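Local coordinates for endoribonuclease MazF4 (Mycobacterium tuberculosis, PDB 5XE2), which cleaves single-stranded mRNA within the sequence UCGCU as the toxin of a type II toxin-antitoxin system and forms a complex with its antitoxin MazE4, at residues Glu85-Pro88 with Ala89-Asn92. Numbering follows the deposited sequence.
Sequences EVTP and ATMN
T87 caps the N-terminus of helix 88-101: its OG1 accepts the backbone N-H of T90 at 3.2 Å, in a fairly straight bond (161° at the hydrogen). With chi1 at 57°, OG1 is tucked between T87's own N and carbonyl carbon, which points it at the T90 N-H of the first turn. The carbonyl of the same residue takes up the next amide, T87 O to M91 N at 2.9 Å, so one residue serves two of the N-H groups at the helix start. OG1 of T90 lies beside T87 OG1 and is held by D60, whose carboxylate also accepts the backbone N-H of T87, tying the cap to the loop that carries D60. Next to the cap, V86 and T90 cross at about a right angle, and V86 CG1 presses tightly on T90 CG2 at 3.5 Å. The same methyl also meets M91, whose chain bends at chi2 and chi3 and lays SD 3.9 Å from V86 CG1. On the exposed side, a water donates to both P88 O and N92 OD1, spanning the first turn. This short loop leads from strand 82-85, outermost in the sheet of this chain, into helix 88-101, with V86 and M91 both packed on L24 of strand 21-25.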
ATOM      1  N   GLU A  85       5.168  -7.433  17.966  1.00 27.82           N
ATOM      2  CA  GLU A  85       3.860  -6.917  17.627  1.00 27.99           C
ATOM      3  C   GLU A  85       3.738  -5.489  18.149  1.00 26.84           C
ATOM      4  O   GLU A  85       3.976  -5.226  19.328  1.00 25.25           O
ATOM      5  CB  GLU A  85       2.798  -7.802  18.256  1.00 30.16           C
ATOM      6  CG  GLU A  85       1.380  -7.485  17.814  1.00 32.26           C
ATOM      7  CD  GLU A  85       0.373  -8.511  18.296  1.00 34.32           C
ATOM      8  OE1 GLU A  85       0.784  -9.545  18.880  1.00 35.14           O
ATOM      9  OE2 GLU A  85      -0.839  -8.280  18.081  1.00 35.40           O
ATOM     10  N   VAL A  86       3.369  -4.581  17.252  1.00 24.34           N
ATOM     11  CA  VAL A  86       3.208  -3.173  17.579  1.00 23.52           C
ATOM     12  C   VAL A  86       1.957  -2.993  18.438  1.00 23.23           C
ATOM     13  O   VAL A  86       0.971  -3.728  18.277  1.00 22.40           O
ATOM     14  CB  VAL A  86       3.173  -2.338  16.273  1.00 23.43           C
ATOM     15  CG1 VAL A  86       2.750  -0.909  16.519  1.00 23.68           C
ATOM     16  CG2 VAL A  86       4.549  -2.366  15.622  1.00 22.96           C
ATOM     17  N   THR A  87       2.005  -2.039  19.366  1.00 22.95           N
ATOM     18  CA  THR A  87       0.886  -1.812  20.287  1.00 22.73           C
ATOM     19  C   THR A  87      -0.334  -1.276  19.520  1.00 23.68           C
ATOM     20  O   THR A  87      -0.174  -0.669  18.454  1.00 24.08           O
ATOM     21  CB  THR A  87       1.241  -0.807  21.394  1.00 21.98           C
ATOM     22  OG1 THR A  87       1.670   0.424  20.802  1.00 21.95           O
ATOM     23  CG2 THR A  87       2.336  -1.355  22.311  1.00 22.17           C
ATOM     24  N   PRO A  88      -1.555  -1.519  20.038  1.00 24.54           N
ATOM     25  CA  PRO A  88      -2.739  -0.912  19.430  1.00 23.97           C
ATOM     26  C   PRO A  88      -2.682   0.607  19.319  1.00 22.59           C
ATOM     27  O   PRO A  88      -3.128   1.152  18.315  1.00 22.33           O
ATOM     28  CB  PRO A  88      -3.864  -1.343  20.364  1.00 25.30           C
ATOM     29  CG  PRO A  88      -3.420  -2.681  20.852  1.00 26.07           C
ATOM     30  CD  PRO A  88      -1.929  -2.558  21.019  1.00 25.75           C
ATOM     31  N   ALA A  89      -2.137   1.278  20.334  1.00 21.21           N
ATOM     32  CA  ALA A  89      -1.925   2.725  20.279  1.00 20.96           C
ATOM     33  C   ALA A  89      -1.071   3.131  19.079  1.00 20.51           C
ATOM     34  O   ALA A  89      -1.453   4.012  18.315  1.00 20.25           O
ATOM     35  CB  ALA A  89      -1.275   3.227  21.565  1.00 21.71           C
ATOM     36  N   THR A  90       0.088   2.497  18.918  1.00 20.13           N
ATOM     37  CA  THR A  90       0.961   2.823  17.785  1.00 19.81           C
ATOM     38  C   THR A  90       0.307   2.440  16.442  1.00 20.07           C
ATOM     39  O   THR A  90       0.450   3.176  15.469  1.00 19.08           O
ATOM     40  CB  THR A  90       2.369   2.218  17.955  1.00 19.74           C
ATOM     41  OG1 THR A  90       2.985   2.786  19.119  1.00 18.99           O
ATOM     42  CG2 THR A  90       3.269   2.506  16.734  1.00 19.95           C
ATOM     43  N   MET A  91      -0.438   1.328  16.403  1.00 20.98           N
ATOM     44  CA  MET A  91      -1.155   0.923  15.174  1.00 21.13           C
ATOM     45  C   MET A  91      -2.201   1.942  14.725  1.00 21.21           C
ATOM     46  O   MET A  91      -2.386   2.140  13.520  1.00 19.67           O
ATOM     47  CB  MET A  91      -1.821  -0.455  15.315  1.00 22.19           C
ATOM     48  CG  MET A  91      -0.894  -1.650  15.151  1.00 23.81           C
ATOM     49  SD  MET A  91       0.136  -1.645  13.659  1.00 25.01           S
ATOM     50  CE  MET A  91      -1.064  -1.642  12.341  1.00 24.22           C
ATOM     51  N   ASN A  92      -2.881   2.582  15.685  1.00 21.75           N
ATOM     52  CA  ASN A  92      -3.859   3.632  15.371  1.00 22.23           C
ATOM     53  C   ASN A  92      -3.230   4.824  14.678  1.00 21.50           C
ATOM     54  O   ASN A  92      -3.819   5.375  13.755  1.00 21.85           O
ATOM     55  CB  ASN A  92      -4.608   4.105  16.629  1.00 24.18           C
ATOM     56  CG  ASN A  92      -5.709   3.147  17.059  1.00 26.19           C
ATOM     57  OD1 ASN A  92      -6.261   2.401  16.250  1.00 29.38           O
ATOM     58  ND2 ASN A  92      -6.043   3.174  18.339  1.00 26.99           N
TER
HETATM   59  O   HOH W   1      -5.029  -0.253  16.680  1.00 37.48           O